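Local structure of 5'-deoxynucleotidase (Pyrococcus horikoshii, 2CQZ) at residues 110-115 with 122-127; 67-72 with 96-101. The protein probably hydrolyses 2'-deoxyribonucleoside 5'-phosphates to the deoxyribonucleoside and phosphate as a metal-dependent HD-domain 5'-deoxynucleotidase. All coordinates share one frame; numbering follows the deposited sequence.

Contact 1 (110-115 with 122-127). With NI (nickel (II) ion), chain G.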
loop_
_atom_site.group_PDB
_atom_site.type_symbol
_atom_site.label_atom_id
_atom_site.label_comp_id
_atom_site.label_asym_id
_atom_site.label_seq_id
_atom_site.Cartn_x
_atom_site.Cartn_y
_atom_site.Cartn_z
ATOM N N ARG A 110 -0.933 -17.982 30.421
ATOM C CA ARG A 110 -1.059 -17.683 31.845
ATOM C C ARG A 110 0.294 -17.347 32.491
ATOM O O ARG A 110 0.425 -16.323 33.156
ATOM C CB ARG A 110 -1.743 -18.870 32.547
ATOM C CG ARG A 110 -2.148 -18.658 34.003
ATOM C CD ARG A 110 -0.991 -18.969 34.934
ATOM N NE ARG A 110 -0.380 -20.261 34.623
ATOM C CZ ARG A 110 0.795 -20.673 35.096
ATOM N NH1 ARG A 110 1.504 -19.898 35.913
ATOM N NH2 ARG A 110 1.271 -21.862 34.737
ATOM N N GLU A 111 1.302 -18.189 32.284
ATOM C CA GLU A 111 2.624 -17.943 32.861
ATOM C C GLU A 111 3.228 -16.657 32.305
ATOM O O GLU A 111 3.912 -15.922 33.018
ATOM C CB GLU A 111 3.558 -19.131 32.576
ATOM C CG GLU A 111 5.031 -18.910 32.930
ATOM C CD GLU A 111 5.874 -20.165 32.723
ATOM O OE1 GLU A 111 7.117 -20.088 32.842
ATOM O OE2 GLU A 111 5.291 -21.235 32.444
ATOM N N TYR A 112 2.967 -16.381 31.032
ATOM C CA TYR A 112 3.499 -15.186 30.397
ATOM C C TYR A 112 2.987 -13.919 31.067
ATOM O O TYR A 112 3.765 -13.004 31.343
ATOM C CB TYR A 112 3.134 -15.181 28.906
ATOM C CG TYR A 112 3.479 -13.897 28.182
ATOM C CD1 TYR A 112 4.801 -13.459 28.075
ATOM C CD2 TYR A 112 2.476 -13.110 27.613
ATOM C CE1 TYR A 112 5.113 -12.264 27.422
ATOM C CE2 TYR A 112 2.774 -11.921 26.962
ATOM C CZ TYR A 112 4.091 -11.505 26.871
ATOM O OH TYR A 112 4.381 -10.321 26.248
ATOM N N GLN A 113 1.682 -13.870 31.327
ATOM C CA GLN A 113 1.059 -12.707 31.956
ATOM C C GLN A 113 1.538 -12.483 33.388
ATOM O O GLN A 113 1.530 -11.354 33.876
ATOM C CB GLN A 113 -0.466 -12.845 31.955
ATOM C CG GLN A 113 -1.091 -12.909 30.575
ATOM C CD GLN A 113 -0.905 -11.625 29.783
ATOM O OE1 GLN A 113 -0.182 -11.595 28.784
ATOM N NE2 GLN A 113 -1.561 -10.554 30.227
ATOM N N GLU A 114 1.945 -13.554 34.062
ATOM C CA GLU A 114 2.415 -13.441 35.434
ATOM C C GLU A 114 3.765 -12.758 35.488
ATOM O O GLU A 114 4.114 -12.121 36.484
ATOM C CB GLU A 114 2.513 -14.819 36.078
ATOM C CG GLU A 114 1.210 -15.313 36.671
ATOM C CD GLU A 114 1.336 -16.724 37.186
ATOM O OE1 GLU A 114 2.355 -17.014 37.855
ATOM O OE2 GLU A 114 0.422 -17.537 36.925
ATOM N N CYS A 115 4.529 -12.915 34.416
ATOM C CA CYS A 115 5.839 -12.293 34.312
ATOM C C CYS A 115 6.701 -12.560 35.553
ATOM O O CYS A 115 7.336 -11.646 36.091
ATOM C CB CYS A 115 5.647 -10.787 34.098
ATOM S SG CYS A 115 7.096 -9.891 33.512
ATOM N N LEU A 122 11.841 -13.069 30.003
ATOM C CA LEU A 122 12.631 -13.026 28.782
ATOM C C LEU A 122 11.748 -12.648 27.586
ATOM O O LEU A 122 12.095 -11.776 26.781
ATOM C CB LEU A 122 13.256 -14.395 28.527
ATOM C CG LEU A 122 13.978 -14.562 27.187
ATOM C CD1 LEU A 122 15.126 -13.575 27.120
ATOM C CD2 LEU A 122 14.487 -15.992 27.037
ATOM N N VAL A 123 10.606 -13.314 27.465
ATOM C CA VAL A 123 9.713 -13.031 26.354
ATOM C C VAL A 123 9.191 -11.611 26.461
ATOM O O VAL A 123 9.058 -10.913 25.454
ATOM C CB VAL A 123 8.510 -14.011 26.319
ATOM C CG1 VAL A 123 7.595 -13.662 25.156
ATOM C CG2 VAL A 123 9.011 -15.451 26.197
ATOM N N ARG A 124 8.896 -11.186 27.688
ATOM C CA ARG A 124 8.372 -9.842 27.927
ATOM C C ARG A 124 9.398 -8.792 27.510
ATOM O O ARG A 124 9.035 -7.743 26.967
ATOM C CB ARG A 124 8.011 -9.668 29.404
ATOM C CG ARG A 124 7.422 -8.319 29.735
ATOM C CD ARG A 124 6.003 -8.199 29.221
ATOM N NE ARG A 124 5.104 -9.163 29.856
ATOM C CZ ARG A 124 3.798 -9.242 29.610
ATOM N NH1 ARG A 124 3.234 -8.412 28.738
ATOM N NH2 ARG A 124 3.053 -10.147 30.233
ATOM N N ILE A 125 10.675 -9.081 27.767
ATOM C CA ILE A 125 11.769 -8.182 27.406
ATOM C C ILE A 125 11.910 -8.159 25.888
ATOM O O ILE A 125 12.048 -7.091 25.289
ATOM C CB ILE A 125 13.108 -8.646 28.037
ATOM C CG1 ILE A 125 13.077 -8.396 29.546
ATOM C CG2 ILE A 125 14.298 -7.920 27.394
ATOM C CD1 ILE A 125 14.316 -8.899 30.269
ATOM N N ALA A 126 11.869 -9.347 25.281
ATOM C CA ALA A 126 11.969 -9.498 23.828
ATOM C C ALA A 126 10.837 -8.708 23.191
ATOM O O ALA A 126 11.035 -7.962 22.227
ATOM C CB ALA A 126 11.855 -10.964 23.444
ATOM N N ASP A 127 9.646 -8.873 23.749
ATOM C CA ASP A 127 8.488 -8.170 23.248
ATOM C C ASP A 127 8.714 -6.676 23.206
ATOM O O ASP A 127 8.346 -6.004 22.246
ATOM C CB ASP A 127 7.290 -8.412 24.129
ATOM C CG ASP A 127 6.065 -7.765 23.577
ATOM O OD1 ASP A 127 5.653 -8.177 22.475
ATOM O OD2 ASP A 127 5.532 -6.844 24.223
HETATM NI NI NI G . 3.834 -8.577 21.561
#

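Contact 2 (67-72 with 96-101). With NI (nickel (II) ion), chain G.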
loop_
_atom_site.group_PDB
_atom_site.type_symbol
_atom_site.label_atom_id
_atom_site.label_comp_id
_atom_site.label_asym_id
_atom_site.label_seq_id
_atom_site.Cartn_x
_atom_site.Cartn_y
_atom_site.Cartn_z
ATOM N N ALA A 67 7.089 -17.218 23.213
ATOM C CA ALA A 67 7.246 -16.059 22.342
ATOM C C ALA A 67 6.327 -16.194 21.121
ATOM O O ALA A 67 5.717 -15.225 20.681
ATOM C CB ALA A 67 8.712 -15.920 21.896
ATOM N N ILE A 68 6.233 -17.404 20.585
ATOM C CA ILE A 68 5.411 -17.665 19.411
ATOM C C ILE A 68 3.918 -17.497 19.690
ATOM O O ILE A 68 3.160 -16.992 18.855
ATOM C CB ILE A 68 5.657 -19.104 18.884
ATOM C CG1 ILE A 68 7.073 -19.218 18.327
ATOM C CG2 ILE A 68 4.634 -19.455 17.823
ATOM C CD1 ILE A 68 7.469 -20.624 17.917
ATOM N N VAL A 69 3.509 -17.901 20.882
ATOM C CA VAL A 69 2.110 -17.858 21.269
ATOM C C VAL A 69 1.633 -16.593 22.002
ATOM O O VAL A 69 0.429 -16.305 22.029
ATOM C CB VAL A 69 1.802 -19.115 22.124
ATOM C CG1 VAL A 69 0.408 -19.046 22.704
ATOM C CG2 VAL A 69 1.952 -20.369 21.263
ATOM N N HIS A 70 2.567 -15.815 22.547
ATOM C CA HIS A 70 2.200 -14.638 23.322
ATOM C C HIS A 70 1.125 -13.693 22.788
ATOM O O HIS A 70 0.321 -13.194 23.581
ATOM C CB HIS A 70 3.454 -13.851 23.748
ATOM C CG HIS A 70 3.888 -12.784 22.788
ATOM N ND1 HIS A 70 4.528 -13.062 21.599
ATOM C CD2 HIS A 70 3.799 -11.434 22.859
ATOM C CE1 HIS A 70 4.813 -11.930 20.979
ATOM N NE2 HIS A 70 4.381 -10.928 21.722
ATOM N N ASP A 71 1.066 -13.430 21.484
ATOM C CA ASP A 71 0.008 -12.540 21.002
ATOM C C ASP A 71 -1.036 -13.257 20.188
ATOM O O ASP A 71 -1.845 -12.622 19.519
ATOM C CB ASP A 71 0.544 -11.417 20.133
ATOM C CG ASP A 71 1.119 -10.291 20.925
ATOM O OD1 ASP A 71 0.434 -9.729 21.812
ATOM O OD2 ASP A 71 2.275 -9.965 20.631
ATOM N N LEU A 72 -1.019 -14.578 20.252
ATOM C CA LEU A 72 -1.950 -15.407 19.494
ATOM C C LEU A 72 -3.440 -15.075 19.615
ATOM O O LEU A 72 -4.189 -15.289 18.664
ATOM C CB LEU A 72 -1.741 -16.871 19.865
ATOM C CG LEU A 72 -1.761 -17.881 18.716
ATOM C CD1 LEU A 72 -0.618 -17.573 17.738
ATOM C CD2 LEU A 72 -1.605 -19.283 19.279
ATOM N N LEU A 96 -9.986 -15.300 27.685
ATOM C CA LEU A 96 -11.142 -15.998 27.153
ATOM C C LEU A 96 -10.839 -16.805 25.891
ATOM O O LEU A 96 -11.071 -18.020 25.854
ATOM C CB LEU A 96 -12.260 -15.005 26.865
ATOM C CG LEU A 96 -13.073 -14.687 28.119
ATOM C CD1 LEU A 96 -13.962 -13.483 27.873
ATOM C CD2 LEU A 96 -13.888 -15.923 28.514
ATOM N N VAL A 97 -10.310 -16.147 24.859
ATOM C CA VAL A 97 -9.900 -16.757 23.606
ATOM C C VAL A 97 -9.034 -17.983 23.866
ATOM O O VAL A 97 -9.202 -19.034 23.260
ATOM C CB VAL A 97 -9.110 -15.720 22.808
ATOM C CG1 VAL A 97 -8.541 -16.361 21.543
ATOM C CG2 VAL A 97 -10.014 -14.565 22.419
ATOM N N PHE A 98 -8.055 -17.758 24.736
ATOM C CA PHE A 98 -7.087 -18.811 25.030
ATOM C C PHE A 98 -7.781 -19.996 25.684
ATOM O O PHE A 98 -7.442 -21.152 25.426
ATOM C CB PHE A 98 -5.990 -18.290 25.951
ATOM C CG PHE A 98 -4.761 -17.854 25.224
ATOM C CD1 PHE A 98 -3.902 -18.796 24.663
ATOM C CD2 PHE A 98 -4.467 -16.503 25.081
ATOM C CE1 PHE A 98 -2.769 -18.400 23.968
ATOM C CE2 PHE A 98 -3.336 -16.096 24.387
ATOM C CZ PHE A 98 -2.484 -17.046 23.831
ATOM N N LYS A 99 -8.761 -19.691 26.528
ATOM C CA LYS A 99 -9.518 -20.711 27.232
ATOM C C LYS A 99 -10.450 -21.478 26.293
ATOM O O LYS A 99 -10.484 -22.704 26.337
ATOM C CB LYS A 99 -10.320 -20.081 28.367
ATOM C CG LYS A 99 -9.749 -20.361 29.743
ATOM C CD LYS A 99 -10.611 -19.717 30.826
ATOM C CE LYS A 99 -12.098 -20.106 30.700
ATOM N NZ LYS A 99 -12.383 -21.562 30.929
ATOM N N LYS A 100 -11.196 -20.766 25.452
ATOM C CA LYS A 100 -12.104 -21.412 24.520
ATOM C C LYS A 100 -11.459 -21.867 23.195
ATOM O O LYS A 100 -11.711 -22.982 22.729
ATOM C CB LYS A 100 -13.267 -20.490 24.175
ATOM C CG LYS A 100 -14.111 -21.054 23.036
ATOM C CD LYS A 100 -15.180 -20.096 22.520
ATOM C CE LYS A 100 -15.925 -20.748 21.351
ATOM N NZ LYS A 100 -16.910 -19.854 20.666
ATOM N N VAL A 101 -10.631 -21.010 22.596
ATOM C CA VAL A 101 -10.007 -21.304 21.300
ATOM C C VAL A 101 -8.622 -21.968 21.291
ATOM O O VAL A 101 -8.333 -22.804 20.422
ATOM C CB VAL A 101 -9.914 -20.012 20.422
ATOM C CG1 VAL A 101 -9.310 -20.338 19.065
ATOM C CG2 VAL A 101 -11.307 -19.389 20.257
HETATM NI NI NI G . 3.834 -8.577 21.561
#

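Contact 1 (110-115 with 122-127)
Arg124 lays its guanidinium flat over one face of the Tyr112 ring and, with the same group, takes hold of the Tyr112 backbone. CG stands anti to the backbone N (chi1 -178°), and bends at the next two torsions carry the chain back across the tyrosine. From CB the path first brings CG to Cys115, whose SG is 4.1 Å from Arg124 CG. CD then passes near the phenol end, and Arg124 NE lies 3.9 Å from Tyr112 CZ. Arg124 CZ is centred above the phenol end of the ring, 3.6 Å from Tyr112 CZ, with the two planes only 12° apart. This is a stacked cation-pi pair. Arg124 NH1 lies over the phenol oxygen, 3.3 Å from Tyr112 OH, at an angle too poor for a hydrogen bond. The far tip, Arg124 NH2, instead donates to Tyr112 O at 3.1 Å (N-H...O 142°), coming from above the carbonyl plane. That carbonyl belongs to the last turn of helix 106-114, where its bond from Cys115 N is weak; the arginine adds a side-chain donor there, and its positive charge would probably suit the helix C terminus. With a leucine at this position, the tyrosine ring would probably lose its flat cationic cover and the carbonyl its side-chain donor. Beside the stack, Val123 CG1 packs 3.6 Å from Tyr112 CE1, and Met66 of helix 60-69 touches both residues. One turn beyond Val123, Asp127 faces the phenol end of the tyrosine, while Asp127 OD1 binds nickel at 2.1 Å. His36, His70 and Asp71 complete the protein ligands, so the contact lies beside the last aspartate of the H...HD...D metal site characteristic of HD-domain phosphohydrolases.

Contact 2 (67-72 with 96-101)
Val69 and Leu72 receive the end of the Phe98 ring, and the two segments meet mainly through apolar contact. Val69 CG1 meets the ring at its edge, near the ring plane, 3.5 Å from Phe98 CE1. This methyl is the branch anti to the backbone N (chi1 173°), which places it beside its own carbonyl carbon, and that carbonyl lies against the same rim: Val69 O is in the ring plane, 3.5 Å from Phe98 CZ. Leu72 contributes its CB, obliquely placed 4.0 Å from Phe98 CZ. The phenylalanine therefore reaches the backbone turn end-on instead of laying a face over it.

No hydrogen bond crosses the contact; those that matter for the site lie within 67-72. A type I turn runs from Val69 to Leu72, and Leu72 N donates to Val69 O, the oxygen at the ring rim. His70 ND1 gives its proton to Ala67 O at 2.6 Å (N-H...O 157°), with the acceptor close to the imidazole plane. This bond fixes the rotation of the ring and leaves the opposite nitrogen for the metal.

Metal coordination comes from the middle of the turn, from His70 and Asp71, whose CB atoms point away from the 96-101 segment. His70 NE2 lies 2.4 Å from the nickel ion and Asp71 OD2 2.3 Å from it, forming the central His-Asp pair of the HD site.

The aromatic side continues outside the pair, since Phe98 stacks on Tyr109 of helix 106-114 and touches Phe105 in the preceding loop. Leu45 and Phe42 of a second subunit pack on Val69 and Leu72, and Glu86 of a third subunit salt-bridges Lys100. In this all-helical neighbourhood, the contact sets helix 90-100 against the turn leaving helix 60-69, whose Ala67 and His70 rest on helix 33-53.

Overall arrangement
From the N terminus, helix 33-53 supplies His36 before the chain enters helix 60-69 and its metal-binding turn. Contact 2 closes the first loop, bringing 96-101 back to that turn after an excursion through helix 74-77. Helix 106-114 follows, and contact 1 closes a much shorter loop between it and helix 118-140. The two closures run in series, neither nesting nor crossing, with centres about 13 Å apart. They meet at the nickel ion, contact 2 bringing His70 and Asp71 and contact 1 Asp127. Beside the metal, the Tyr112 hydroxyl packs on the His70 ring; farther off, Val123 packs on Ala67, joining the two interfaces within one helical HD domain.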